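Local structure of glyoxalase family protein (Listeria monocytogenes, 2P7O) at residues G4-I8 with L52-I56; F21-F26 with L116-H120; F26-I31 with K45-I49; E103-Y108 with E126-Y131. The protein catalyses the hydration of fosfomycin, making the bacterium resistant to this antibiotic, and works as a manganese-containing dimer. All coordinates share one frame; numbering follows the deposited sequence. Where two conformers were deposited one is given.

Interaction 1. Residues G4-I8 with L52-I56. With MN (manganese (II) ion), chain D.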
loop_
_atom_site.group_PDB
_atom_site.type_symbol
_atom_site.label_atom_id
_atom_site.label_comp_id
_atom_site.label_asym_id
_atom_site.label_seq_id
_atom_site.Cartn_x
_atom_site.Cartn_y
_atom_site.Cartn_z
ATOM N N GLY A 4 -7.704 11.491 -4.129
ATOM C CA GLY A 4 -6.642 10.616 -4.641
ATOM C C GLY A 4 -5.920 9.995 -3.453
ATOM O O GLY A 4 -6.387 10.038 -2.330
ATOM N N LEU A 5 -4.804 9.356 -3.765
ATOM C CA LEU A 5 -3.888 8.824 -2.787
ATOM C C LEU A 5 -3.202 10.034 -2.147
ATOM O O LEU A 5 -2.753 10.977 -2.831
ATOM C CB LEU A 5 -2.880 7.893 -3.490
ATOM C CG LEU A 5 -2.230 6.808 -2.654
ATOM C CD1 LEU A 5 -3.300 5.897 -2.051
ATOM C CD2 LEU A 5 -1.304 5.926 -3.481
ATOM N N SER A 6 -3.129 10.027 -0.835
ATOM C CA SER A 6 -2.316 10.923 -0.037
ATOM C C SER A 6 -0.876 10.389 0.062
ATOM O O SER A 6 0.047 11.100 -0.346
ATOM C CB SER A 6 -2.848 11.047 1.419
ATOM O OG SER A 6 -1.973 11.906 2.138
ATOM N N HIS A 7 -0.743 9.177 0.588
ATOM C CA HIS A 7 0.630 8.650 0.790
ATOM C C HIS A 7 0.477 7.193 1.194
ATOM O O HIS A 7 -0.618 6.764 1.563
ATOM C CB HIS A 7 1.419 9.434 1.852
ATOM C CG HIS A 7 0.841 9.482 3.226
ATOM N ND1 HIS A 7 -0.178 10.416 3.514
ATOM C CD2 HIS A 7 1.036 8.811 4.379
ATOM C CE1 HIS A 7 -0.548 10.309 4.789
ATOM N NE2 HIS A 7 0.169 9.341 5.337
ATOM N N ILE A 8 1.602 6.491 1.213
ATOM C CA ILE A 8 1.649 5.199 1.895
ATOM C C ILE A 8 2.774 5.263 2.920
ATOM O O ILE A 8 3.812 5.856 2.591
ATOM C CB ILE A 8 1.953 4.152 0.830
ATOM C CG1 ILE A 8 0.812 4.047 -0.211
ATOM C CG2 ILE A 8 2.203 2.801 1.448
ATOM C CD1 ILE A 8 1.183 3.070 -1.330
ATOM N N LEU A 52 4.021 8.879 -6.331
ATOM C CA LEU A 52 3.520 8.388 -5.042
ATOM C C LEU A 52 4.442 8.950 -3.946
ATOM O O LEU A 52 5.675 8.809 -4.017
ATOM C CB LEU A 52 3.556 6.855 -5.000
ATOM C CG LEU A 52 3.490 6.176 -3.617
ATOM C CD1 LEU A 52 2.093 6.313 -3.029
ATOM C CD2 LEU A 52 3.968 4.739 -3.729
ATOM N N TRP A 53 3.843 9.545 -2.925
ATOM C CA TRP A 53 4.492 9.972 -1.704
ATOM C C TRP A 53 4.581 8.817 -0.717
ATOM O O TRP A 53 3.562 8.346 -0.192
ATOM C CB TRP A 53 3.727 11.155 -1.062
ATOM C CG TRP A 53 3.797 12.412 -1.890
ATOM C CD1 TRP A 53 2.939 12.706 -2.940
ATOM C CD2 TRP A 53 4.675 13.549 -1.760
ATOM N NE1 TRP A 53 3.265 13.940 -3.455
ATOM C CE2 TRP A 53 4.318 14.466 -2.755
ATOM C CE3 TRP A 53 5.727 13.880 -0.873
ATOM C CZ2 TRP A 53 4.971 15.700 -2.946
ATOM C CZ3 TRP A 53 6.384 15.087 -1.061
ATOM C CH2 TRP A 53 6.004 15.975 -2.080
ATOM N N ILE A 54 5.825 8.380 -0.490
ATOM C CA ILE A 54 5.980 7.286 0.455
ATOM C C ILE A 54 6.769 7.711 1.681
ATOM O O ILE A 54 7.855 8.308 1.558
ATOM C CB ILE A 54 6.522 6.034 -0.236
ATOM C CG1 ILE A 54 6.644 4.844 0.741
ATOM C CG2 ILE A 54 7.799 6.268 -1.007
ATOM C CD1 ILE A 54 6.357 3.481 0.126
ATOM N N CYS A 55 6.176 7.448 2.854
ATOM C CA CYS A 55 6.911 7.706 4.100
ATOM C C CYS A 55 7.425 6.401 4.660
ATOM O O CYS A 55 6.676 5.375 4.694
ATOM C CB CYS A 55 5.890 8.322 5.109
ATOM S SG CYS A 55 6.510 8.401 6.792
ATOM N N ILE A 56 8.683 6.401 5.094
ATOM C CA ILE A 56 9.114 5.240 5.887
ATOM C C ILE A 56 9.492 5.710 7.291
ATOM O O ILE A 56 9.949 6.836 7.419
ATOM C CB ILE A 56 10.325 4.486 5.319
ATOM C CG1 ILE A 56 11.491 5.437 5.022
ATOM C CG2 ILE A 56 9.916 3.661 4.105
ATOM C CD1 ILE A 56 12.680 4.714 4.438
HETATM MN MN MN D . -0.140 8.654 7.375
HETATM O O HOH W 1 0.879 9.666 -2.693
HETATM O O HOH W 2 -0.533 10.839 7.932
#
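I8 of strand 4-8 and the W53-C55 part of strand 52-56 pair in parallel. I8 N donates to W53 O at 3.0 Å, and C55 N donates a hydrogen bond to I8 O at 2.9 Å, so one residue spans two on its neighbour in the usual parallel pattern. H7, the residue before, uses its whole side chain. Its CB rests 3.2 Å from W53 O and also meets W53 CB. CG is then turned between the backbone N and the carbonyl carbon (chi1 59°), which points the ring at S6 OG on its ND1 side and at the metal on its NE2 side. ND1 donates a hydrogen bond to S6 OG at 2.7 Å, nearly in the ring plane, and this bond helps to fix the ring's rotation. At the far end NE2 binds manganese at 2.2 Å, where a water is a further ligand.

The strands belong to a beta-alpha-beta-beta-beta module of the vicinal oxygen chelate (glyoxalase) fold, ordered 4-12, 52-58, 44-49, 29-30, so that its first and last strands are parallel neighbours. Strand 4-12 ladders antiparallel onto a strand of the second subunit, and H69, E118 and E126 of that subunit complete the metal site; histidine suits H7's place because its two nitrogens can serve a neighbour and the metal at once.

Aliphatic side chains fill the other side of the contact. L52 CD1 touches both L5 CD2, unusually tight at 3.4 Å, and I8 CD1, at 3.8 Å, while L52 CD2 also lies near I8 CD1; leucine is apolar and long enough to reach across. Near W53 a water accepts from W53 N and donates weakly to S6 O.

Interaction 2. Residues F21-F26 with L116-H120. With MN (manganese (II) ion), chain C.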
loop_
_atom_site.group_PDB
_atom_site.type_symbol
_atom_site.label_atom_id
_atom_site.label_comp_id
_atom_site.label_asym_id
_atom_site.label_seq_id
_atom_site.Cartn_x
_atom_site.Cartn_y
_atom_site.Cartn_z
ATOM N N PHE A 21 17.361 0.357 -0.570
ATOM C CA PHE A 21 16.430 -0.459 -1.338
ATOM C C PHE A 21 15.616 0.405 -2.309
ATOM O O PHE A 21 15.537 0.151 -3.521
ATOM C CB PHE A 21 15.529 -1.148 -0.282
ATOM C CG PHE A 21 14.452 -2.008 -0.927
ATOM C CD1 PHE A 21 14.741 -3.252 -1.426
ATOM C CD2 PHE A 21 13.173 -1.513 -0.990
ATOM C CE1 PHE A 21 13.782 -4.020 -2.063
ATOM C CE2 PHE A 21 12.195 -2.257 -1.625
ATOM C CZ PHE A 21 12.494 -3.528 -2.094
ATOM N N LEU A 22 15.012 1.484 -1.779
ATOM C CA LEU A 22 14.082 2.288 -2.537
ATOM C C LEU A 22 14.777 3.069 -3.663
ATOM O O LEU A 22 14.207 3.246 -4.731
ATOM C CB LEU A 22 13.356 3.306 -1.641
ATOM C CG LEU A 22 12.409 2.716 -0.601
ATOM C CD1 LEU A 22 11.856 3.837 0.258
ATOM C CD2 LEU A 22 11.302 1.935 -1.333
ATOM N N GLN A 23 15.936 3.616 -3.312
ATOM C CA GLN A 23 16.778 4.385 -4.216
ATOM C C GLN A 23 17.437 3.489 -5.284
ATOM O O GLN A 23 17.395 3.770 -6.482
ATOM C CB GLN A 23 17.944 5.051 -3.435
ATOM C CG GLN A 23 17.484 6.326 -2.702
ATOM C CD GLN A 23 18.615 7.048 -1.974
ATOM O OE1 GLN A 23 19.690 6.522 -1.700
ATOM N NE2 GLN A 23 18.346 8.319 -1.696
ATOM N N ASN A 24 18.090 2.405 -4.875
ATOM C CA ASN A 24 18.723 1.571 -5.920
ATOM C C ASN A 24 17.671 0.952 -6.822
ATOM O O ASN A 24 17.916 1.022 -8.028
ATOM C CB ASN A 24 19.578 0.476 -5.283
ATOM C CG ASN A 24 20.399 -0.293 -6.291
ATOM O OD1 ASN A 24 21.532 0.103 -6.617
ATOM N ND2 ASN A 24 19.912 -1.394 -6.819
ATOM N N ILE A 25 16.592 0.373 -6.333
ATOM C CA ILE A 25 15.572 -0.283 -7.136
ATOM C C ILE A 25 14.596 0.680 -7.806
ATOM O O ILE A 25 14.390 0.570 -9.032
ATOM C CB ILE A 25 14.678 -1.217 -6.277
ATOM C CG1 ILE A 25 15.526 -2.312 -5.606
ATOM C CG2 ILE A 25 13.677 -1.939 -7.196
ATOM C CD1 ILE A 25 16.524 -2.873 -6.604
ATOM N N PHE A 26 13.954 1.526 -6.989
ATOM C CA PHE A 26 12.879 2.328 -7.573
ATOM C C PHE A 26 13.356 3.717 -7.964
ATOM O O PHE A 26 12.515 4.539 -8.377
ATOM C CB PHE A 26 11.770 2.538 -6.521
ATOM C CG PHE A 26 11.099 1.273 -6.031
ATOM C CD1 PHE A 26 11.285 0.759 -4.770
ATOM C CD2 PHE A 26 10.268 0.577 -6.871
ATOM C CE1 PHE A 26 10.768 -0.469 -4.369
ATOM C CE2 PHE A 26 9.713 -0.611 -6.461
ATOM C CZ PHE A 26 9.904 -1.135 -5.207
ATOM N N LEU A 116 6.093 -7.228 0.673
ATOM C CA LEU A 116 6.092 -7.670 -0.723
ATOM C C LEU A 116 5.853 -6.511 -1.694
ATOM O O LEU A 116 4.970 -5.667 -1.525
ATOM C CB LEU A 116 5.004 -8.723 -0.861
ATOM C CG LEU A 116 4.986 -9.414 -2.239
ATOM C CD1 LEU A 116 6.302 -10.138 -2.523
ATOM C CD2 LEU A 116 3.839 -10.404 -2.197
ATOM N N PHE A 117 6.715 -6.490 -2.720
ATOM C CA PHE A 117 6.594 -5.476 -3.767
ATOM C C PHE A 117 6.569 -6.210 -5.104
ATOM O O PHE A 117 6.987 -7.371 -5.234
ATOM C CB PHE A 117 7.863 -4.609 -3.813
ATOM C CG PHE A 117 7.870 -3.538 -2.724
ATOM C CD1 PHE A 117 8.581 -3.719 -1.542
ATOM C CD2 PHE A 117 7.159 -2.361 -2.878
ATOM C CE1 PHE A 117 8.597 -2.756 -0.528
ATOM C CE2 PHE A 117 7.148 -1.373 -1.896
ATOM C CZ PHE A 117 7.897 -1.565 -0.724
ATOM N N GLU A 118 6.044 -5.531 -6.099
ATOM C CA GLU A 118 5.955 -6.079 -7.441
ATOM C C GLU A 118 6.320 -4.959 -8.420
ATOM O O GLU A 118 5.874 -3.828 -8.297
ATOM C CB GLU A 118 4.549 -6.627 -7.682
ATOM C CG GLU A 118 4.246 -7.121 -9.092
ATOM C CD GLU A 118 2.811 -7.546 -9.338
ATOM O OE1 GLU A 118 1.960 -7.319 -8.429
ATOM O OE2 GLU A 118 2.541 -8.095 -10.441
ATOM N N LEU A 119 7.126 -5.320 -9.418
ATOM C CA LEU A 119 7.247 -4.530 -10.643
ATOM C C LEU A 119 6.480 -5.227 -11.773
ATOM O O LEU A 119 6.704 -6.407 -12.071
ATOM C CB LEU A 119 8.759 -4.451 -10.946
ATOM C CG LEU A 119 9.488 -3.562 -9.920
ATOM C CD1 LEU A 119 10.974 -3.574 -10.274
ATOM C CD2 LEU A 119 8.974 -2.138 -9.850
ATOM N N HIS A 120 5.473 -4.538 -12.273
ATOM C CA HIS A 120 4.487 -5.184 -13.130
ATOM C C HIS A 120 4.632 -4.563 -14.513
ATOM O O HIS A 120 4.441 -3.348 -14.625
ATOM C CB HIS A 120 3.105 -4.932 -12.498
ATOM C CG HIS A 120 1.937 -5.424 -13.316
ATOM N ND1 HIS A 120 1.064 -6.408 -12.871
ATOM C CD2 HIS A 120 1.389 -4.971 -14.479
ATOM C CE1 HIS A 120 0.130 -6.601 -13.780
ATOM N NE2 HIS A 120 0.326 -5.755 -14.790
HETATM MN MN MN C . -0.115 -7.788 -8.099
HETATM O O HOH W 3 0.023 -8.646 -10.113
#
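F21 and F26 of helix 21-26 close on F117 of strand 116-120, forming an aromatic cluster where a helix packs on a sheet face in this glyoxalase-fold protein. The helix and strand segments run nearly parallel, 17° apart, with axes 12.2 Å from each other; only large side chains bridge such a gap, and phenylalanine does so without burying a polar group.

Both ring pairs are oblique. F21 CE2 touches F117 CE1 at 3.8 Å with the planes at 44°, while F26 CZ meets F117 CD2 and F26 CE1 lies over a face of the F117 ring. With CG anti to its own N (chi1 178°), F21 reaches out from the helix to F117.

Aliphatic contacts continue the layer. L119 CD2 comes to the edge of the F26 ring, 3.8 Å from CE2, and I25 CG2 covers the centre of one F26 face. The same methyl carbon, I25 CG2, lies 4.4 Å from L119 CD1.

The polar chemistry is on the other side of the strand, where E118 points away from the helix. Its extended chain carries OE1 to manganese, shared with H69 and E126 of the same chain and H7 of the second subunit, and E118 OE2 accepts a hydrogen bond from the metal-bound water at 2.6 Å.

Interaction 3. Residues F26-I31 with K45-I49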
loop_
_atom_site.group_PDB
_atom_site.type_symbol
_atom_site.label_atom_id
_atom_site.label_comp_id
_atom_site.label_asym_id
_atom_site.label_seq_id
_atom_site.Cartn_x
_atom_site.Cartn_y
_atom_site.Cartn_z
ATOM N N PHE A 26 13.954 1.526 -6.989
ATOM C CA PHE A 26 12.879 2.328 -7.573
ATOM C C PHE A 26 13.356 3.717 -7.964
ATOM O O PHE A 26 12.515 4.539 -8.377
ATOM C CB PHE A 26 11.770 2.538 -6.521
ATOM C CG PHE A 26 11.099 1.273 -6.031
ATOM C CD1 PHE A 26 11.285 0.759 -4.770
ATOM C CD2 PHE A 26 10.268 0.577 -6.871
ATOM C CE1 PHE A 26 10.768 -0.469 -4.369
ATOM C CE2 PHE A 26 9.713 -0.611 -6.461
ATOM C CZ PHE A 26 9.904 -1.135 -5.207
ATOM N N ASN A 27 14.620 4.073 -7.786
ATOM C CA ASN A 27 15.031 5.467 -8.070
ATOM C C ASN A 27 14.256 6.518 -7.305
ATOM O O ASN A 27 14.078 7.672 -7.703
ATOM C CB ASN A 27 14.978 5.754 -9.579
ATOM C CG ASN A 27 16.238 5.129 -10.161
ATOM O OD1 ASN A 27 17.364 5.533 -9.761
ATOM N ND2 ASN A 27 16.003 4.055 -10.890
ATOM N N ALA A 28 13.861 6.096 -6.103
ATOM C CA ALA A 28 13.062 6.970 -5.230
ATOM C C ALA A 28 13.847 8.225 -4.875
ATOM O O ALA A 28 15.065 8.171 -4.643
ATOM C CB ALA A 28 12.672 6.159 -3.998
ATOM N N GLU A 29 13.125 9.354 -4.872
ATOM C CA GLU A 29 13.754 10.647 -4.639
ATOM C C GLU A 29 13.490 11.065 -3.209
ATOM O O GLU A 29 12.337 11.207 -2.789
ATOM C CB GLU A 29 13.204 11.663 -5.649
ATOM C CG GLU A 29 13.728 13.065 -5.308
ATOM C CD GLU A 29 15.026 13.343 -6.053
ATOM O OE1 GLU A 29 15.796 12.381 -6.221
ATOM O OE2 GLU A 29 15.239 14.503 -6.462
ATOM N N GLU A 30 14.493 11.218 -2.386
ATOM C CA GLU A 30 14.281 11.658 -1.002
ATOM C C GLU A 30 13.814 13.123 -0.948
ATOM O O GLU A 30 14.305 13.924 -1.769
ATOM C CB GLU A 30 15.547 11.449 -0.162
ATOM C CG GLU A 30 15.325 11.662 1.342
ATOM C CD GLU A 30 16.544 11.190 2.127
ATOM O OE1 GLU A 30 16.871 11.763 3.187
ATOM O OE2 GLU A 30 17.112 10.137 1.766
ATOM N N ILE A 31 12.861 13.358 -0.048
ATOM C CA ILE A 31 12.124 14.595 0.109
ATOM C C ILE A 31 12.602 15.442 1.286
ATOM O O ILE A 31 13.247 14.789 2.130
ATOM C CB ILE A 31 10.643 14.170 0.356
ATOM C CG1 ILE A 31 9.874 14.157 -0.970
ATOM C CG2 ILE A 31 9.957 14.901 1.481
ATOM C CD1 ILE A 31 10.578 14.971 -2.054
ATOM N N LYS A 45 11.509 9.256 6.959
ATOM C CA LYS A 45 11.791 9.922 5.717
ATOM C C LYS A 45 10.567 9.890 4.776
ATOM O O LYS A 45 9.772 8.957 4.784
ATOM C CB LYS A 45 12.914 9.199 4.982
ATOM C CG LYS A 45 14.273 9.550 5.520
ATOM C CD LYS A 45 15.317 8.958 4.565
ATOM C CE LYS A 45 16.645 8.810 5.272
ATOM N NZ LYS A 45 17.694 8.542 4.266
ATOM N N PHE A 46 10.538 10.923 3.928
ATOM C CA PHE A 46 9.611 10.844 2.792
ATOM C C PHE A 46 10.404 10.716 1.481
ATOM O O PHE A 46 11.454 11.337 1.293
ATOM C CB PHE A 46 8.671 12.046 2.752
ATOM C CG PHE A 46 7.324 11.877 3.434
ATOM C CD1 PHE A 46 6.198 11.554 2.704
ATOM C CD2 PHE A 46 7.222 12.078 4.815
ATOM C CE1 PHE A 46 4.955 11.429 3.326
ATOM C CE2 PHE A 46 5.996 11.955 5.430
ATOM C CZ PHE A 46 4.859 11.604 4.684
ATOM N N PHE A 47 9.820 9.960 0.562
ATOM C CA PHE A 47 10.346 9.795 -0.787
ATOM C C PHE A 47 9.174 9.938 -1.770
ATOM O O PHE A 47 7.985 9.882 -1.407
ATOM C CB PHE A 47 10.892 8.384 -1.016
ATOM C CG PHE A 47 12.088 8.018 -0.148
ATOM C CD1 PHE A 47 11.891 7.474 1.097
ATOM C CD2 PHE A 47 13.368 8.251 -0.604
ATOM C CE1 PHE A 47 12.985 7.229 1.888
ATOM C CE2 PHE A 47 14.482 7.997 0.196
ATOM C CZ PHE A 47 14.294 7.502 1.471
ATOM N N LEU A 48 9.509 10.208 -3.017
ATOM C CA LEU A 48 8.609 10.255 -4.132
ATOM C C LEU A 48 9.070 9.167 -5.115
ATOM O O LEU A 48 10.263 9.168 -5.480
ATOM C CB LEU A 48 8.718 11.558 -4.950
ATOM C CG LEU A 48 8.417 12.791 -4.099
ATOM C CD1 LEU A 48 7.977 14.026 -4.856
ATOM C CD2 LEU A 48 7.331 12.255 -3.197
ATOM N N ILE A 49 8.100 8.385 -5.546
ATOM C CA ILE A 49 8.270 7.345 -6.559
ATOM C C ILE A 49 7.121 7.489 -7.571
ATOM O O ILE A 49 5.984 7.104 -7.285
ATOM C CB ILE A 49 8.225 5.960 -5.893
ATOM C CG1 ILE A 49 9.204 5.810 -4.715
ATOM C CG2 ILE A 49 8.491 4.864 -6.941
ATOM C CD1 ILE A 49 9.102 4.436 -4.095
#
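A28 CB packs on I49 CG1 at 3.6 Å, with F26 CB against I49 CG2 nearby, an apolar centre where the turn from helix to strand meets the end of strand 44-49. Beyond it short strand 29-30, which follows helix 15-26 closely, pairs antiparallel with strand 44-49 as the outermost strand, within this chain, of a glyoxalase-fold sheet. N27 makes the turn out of the helix with a positive phi, a conformation asparagine tolerates well, and small A28 then lies close against I49 and the ring of F47.

Further along, the two faces of the pair differ. E30 and F47 share one of them: F47 CE2 lies 3.6 Å from E30 CB, so the methylene carbons of the glutamate pack obliquely against the ring while its carboxylate reaches on. On the face of E29 and L48, I31 CD1 and CG1 pack on L48 CG, the two side chains crossing at about a right angle. I31 CG2 is pressed to F46 CB at 3.4 Å, a place suited to a beta-branched residue close to the backbone.

Backbone bonds hold the strands in register. E29 and L48 form the hydrogen-bonded pair, E29 N to L48 O being almost straight (176°), and I31 N donates to F46 O at 2.8 Å beyond the non-hydrogen-bonded pair of E30 and F47.

The polar edge is the salt bridge of E30 and K45. With E30 CG anti to N (chi1 -170°) and both chains extended, they meet obliquely. K45 NZ, also bonded to T19 OG1 of helix 15-26, reaches E30 OE2 at 3.0 Å from the syn side, 35° out of the carboxylate plane.

Interaction 4. Residues E103-Y108 with E126-Y131. With MN (manganese (II) ion), chain C.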
loop_
_atom_site.group_PDB
_atom_site.type_symbol
_atom_site.label_atom_id
_atom_site.label_comp_id
_atom_site.label_asym_id
_atom_site.label_seq_id
_atom_site.Cartn_x
_atom_site.Cartn_y
_atom_site.Cartn_z
ATOM N N GLU A 103 2.270 -13.084 -22.606
ATOM C CA GLU A 103 1.904 -12.998 -21.174
ATOM C C GLU A 103 2.778 -11.876 -20.627
ATOM O O GLU A 103 3.957 -11.721 -20.977
ATOM C CB GLU A 103 2.128 -14.361 -20.537
ATOM C CG GLU A 103 1.522 -14.634 -19.170
ATOM C CD GLU A 103 2.372 -15.641 -18.402
ATOM O OE1 GLU A 103 3.302 -16.211 -19.034
ATOM O OE2 GLU A 103 2.161 -15.843 -17.190
ATOM N N GLY A 104 2.244 -10.987 -19.814
ATOM C CA GLY A 104 3.118 -9.938 -19.323
ATOM C C GLY A 104 3.828 -10.482 -18.090
ATOM O O GLY A 104 3.427 -11.447 -17.435
ATOM N N ARG A 105 4.956 -9.855 -17.829
ATOM C CA ARG A 105 5.867 -10.248 -16.754
ATOM C C ARG A 105 5.766 -9.309 -15.562
ATOM O O ARG A 105 5.529 -8.114 -15.670
ATOM C CB ARG A 105 7.299 -10.161 -17.338
ATOM C CG ARG A 105 7.416 -11.001 -18.632
ATOM C CD ARG A 105 8.804 -10.747 -19.233
ATOM N NE ARG A 105 9.825 -11.401 -18.378
ATOM C CZ ARG A 105 11.122 -11.278 -18.564
ATOM N NH1 ARG A 105 11.572 -10.446 -19.508
ATOM N NH2 ARG A 105 11.954 -11.934 -17.738
ATOM N N SER A 106 5.851 -9.943 -14.399
ATOM C CA SER A 106 6.023 -9.294 -13.113
ATOM C C SER A 106 7.238 -9.901 -12.399
ATOM O O SER A 106 7.548 -11.103 -12.516
ATOM C CB SER A 106 4.731 -9.453 -12.285
ATOM O OG SER A 106 3.739 -8.577 -12.799
ATOM N N ILE A 107 7.829 -9.004 -11.609
ATOM C CA ILE A 107 8.822 -9.370 -10.622
ATOM C C ILE A 107 8.307 -9.115 -9.199
ATOM O O ILE A 107 7.875 -8.024 -8.822
ATOM C CB ILE A 107 10.083 -8.516 -10.804
ATOM C CG1 ILE A 107 10.454 -8.294 -12.277
ATOM C CG2 ILE A 107 11.215 -9.092 -9.998
ATOM C CD1 ILE A 107 11.519 -7.187 -12.421
ATOM N N TYR A 108 8.325 -10.175 -8.404
ATOM C CA TYR A 108 7.865 -10.089 -7.027
ATOM C C TYR A 108 9.055 -10.305 -6.111
ATOM O O TYR A 108 9.802 -11.273 -6.326
ATOM C CB TYR A 108 6.881 -11.244 -6.807
ATOM C CG TYR A 108 5.494 -11.012 -7.340
ATOM C CD1 TYR A 108 5.125 -11.492 -8.581
ATOM C CD2 TYR A 108 4.539 -10.349 -6.580
ATOM C CE1 TYR A 108 3.854 -11.300 -9.087
ATOM C CE2 TYR A 108 3.246 -10.179 -7.078
ATOM C CZ TYR A 108 2.906 -10.673 -8.328
ATOM O OH TYR A 108 1.612 -10.480 -8.814
ATOM N N GLU A 126 -3.798 -9.523 -11.407
ATOM C CA GLU A 126 -2.988 -9.964 -10.272
ATOM C C GLU A 126 -2.369 -11.305 -10.667
ATOM O O GLU A 126 -3.078 -12.221 -11.087
ATOM C CB GLU A 126 -3.965 -10.127 -9.101
ATOM C CG GLU A 126 -3.308 -10.584 -7.800
ATOM C CD GLU A 126 -1.952 -9.895 -7.625
ATOM O OE1 GLU A 126 -1.928 -8.666 -7.639
ATOM O OE2 GLU A 126 -0.895 -10.577 -7.452
ATOM N N ARG A 127 -1.076 -11.406 -10.446
ATOM C CA ARG A 127 -0.309 -12.541 -10.948
ATOM C C ARG A 127 0.179 -13.503 -9.875
ATOM O O ARG A 127 0.965 -14.408 -10.141
ATOM C CB ARG A 127 0.800 -11.938 -11.826
ATOM C CG ARG A 127 0.181 -11.173 -13.005
ATOM C CD ARG A 127 1.285 -10.545 -13.879
ATOM N NE ARG A 127 0.803 -9.894 -15.085
ATOM C CZ ARG A 127 1.496 -8.958 -15.747
ATOM N NH1 ARG A 127 2.708 -8.556 -15.334
ATOM N NH2 ARG A 127 0.958 -8.468 -16.879
ATOM N N LEU A 128 -0.274 -13.383 -8.634
ATOM C CA LEU A 128 0.171 -14.270 -7.554
ATOM C C LEU A 128 -0.041 -15.744 -7.904
ATOM O O LEU A 128 0.745 -16.586 -7.450
ATOM C CB LEU A 128 -0.555 -14.049 -6.214
ATOM C CG LEU A 128 -0.336 -15.086 -5.110
ATOM C CD1 LEU A 128 0.908 -14.758 -4.292
ATOM C CD2 LEU A 128 -1.503 -15.268 -4.137
ATOM N N LYS A 129 -1.129 -16.021 -8.610
ATOM C CA LYS A 129 -1.455 -17.450 -8.829
ATOM C C LYS A 129 -0.353 -18.157 -9.619
ATOM O O LYS A 129 -0.247 -19.371 -9.610
ATOM C CB LYS A 129 -2.760 -17.567 -9.614
ATOM C CG LYS A 129 -2.717 -16.854 -10.956
ATOM C CD LYS A 129 -4.008 -17.043 -11.756
ATOM C CE LYS A 129 -4.131 -15.938 -12.792
ATOM N NZ LYS A 129 -5.199 -14.971 -12.397
ATOM N N ARG A 130 0.449 -17.381 -10.362
ATOM C CA ARG A 130 1.510 -17.949 -11.154
ATOM C C ARG A 130 2.571 -18.659 -10.310
ATOM O O ARG A 130 3.352 -19.418 -10.883
ATOM C CB ARG A 130 2.232 -16.830 -11.912
ATOM C CG ARG A 130 1.299 -16.219 -12.974
ATOM C CD ARG A 130 2.217 -15.294 -13.819
ATOM N NE ARG A 130 1.428 -14.565 -14.822
ATOM C CZ ARG A 130 1.907 -13.527 -15.494
ATOM N NH1 ARG A 130 3.172 -13.107 -15.282
ATOM N NH2 ARG A 130 1.142 -12.899 -16.390
ATOM N N TYR A 131 2.597 -18.353 -9.019
ATOM C CA TYR A 131 3.634 -18.874 -8.138
ATOM C C TYR A 131 3.043 -19.940 -7.217
ATOM O O TYR A 131 3.385 -20.080 -6.042
ATOM C CB TYR A 131 4.315 -17.761 -7.334
ATOM C CG TYR A 131 4.884 -16.681 -8.211
ATOM C CD1 TYR A 131 4.068 -15.751 -8.831
ATOM C CD2 TYR A 131 6.249 -16.605 -8.469
ATOM C CE1 TYR A 131 4.588 -14.770 -9.649
ATOM C CE2 TYR A 131 6.769 -15.602 -9.281
ATOM C CZ TYR A 131 5.950 -14.683 -9.879
ATOM O OH TYR A 131 6.453 -13.669 -10.699
HETATM MN MN MN C . -0.115 -7.788 -8.099
HETATM O O HOH W 4 5.459 -13.176 -13.610
HETATM O O HOH W 3 0.023 -8.646 -10.113
#
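R127 and R130 make this a mainly polar contact, in which the C-terminal tail lies against the loop and first residues of strand 106-110 beside the manganese site. R130 holds G104 O end-on, NH1 at 2.7 Å and NH2 at 2.9 Å, with G104 O close to the guanidinium plane; its extended chain makes that reach. G104 O also lies over the centre of the R127 guanidinium, and a glycine, with no side chain, lets that flat group come close. R127 NH1 donates to S106 OG at 2.7 Å, and S106 OG is in turn bonded to E118 OE2, a second-shell link to a metal ligand.

Y108 OH donates to E126 OE2 at 2.9 Å from above the carboxylate plane, and L128 N reaches the same oxygen from the same face. The carboxylate is thus steadied while E126 OE1 binds manganese at 2.1 Å; that atom also has a bond from T9 of the second subunit. A metal-bound water donates to Y108 OH and accepts from R127 N. Y131 OH meets the Y108 ring at its edge, 3.3 Å from CD1.

Around it, S106 and Y108 touch strand 116-120, Y108 and Y131 touch strand 93-94, and I107 packs against helix 79-89.

Interactions 1 and 3 belong to one sheet, where strand 52-58 lies beside strand 44-49. Interaction 1 pairs one outer strand, buried where the second subunit extends the sheet; interaction 3 is at the other, partly exposed edge, where a salt bridge is in keeping with the exposure. Interaction 2, about 4 Å from the centre of the chain, is the apolar core; it shares F26 with interaction 3 and its strand 116-120 borders strand 106-110 of interaction 4. Interaction 4 is the most polar, with arginines in a partly buried place. Interactions 2 and 4 contribute E118 and E126 to one manganese, whereas H7 of interaction 1 binds the other, so these three serve metal sites shared across the dimer.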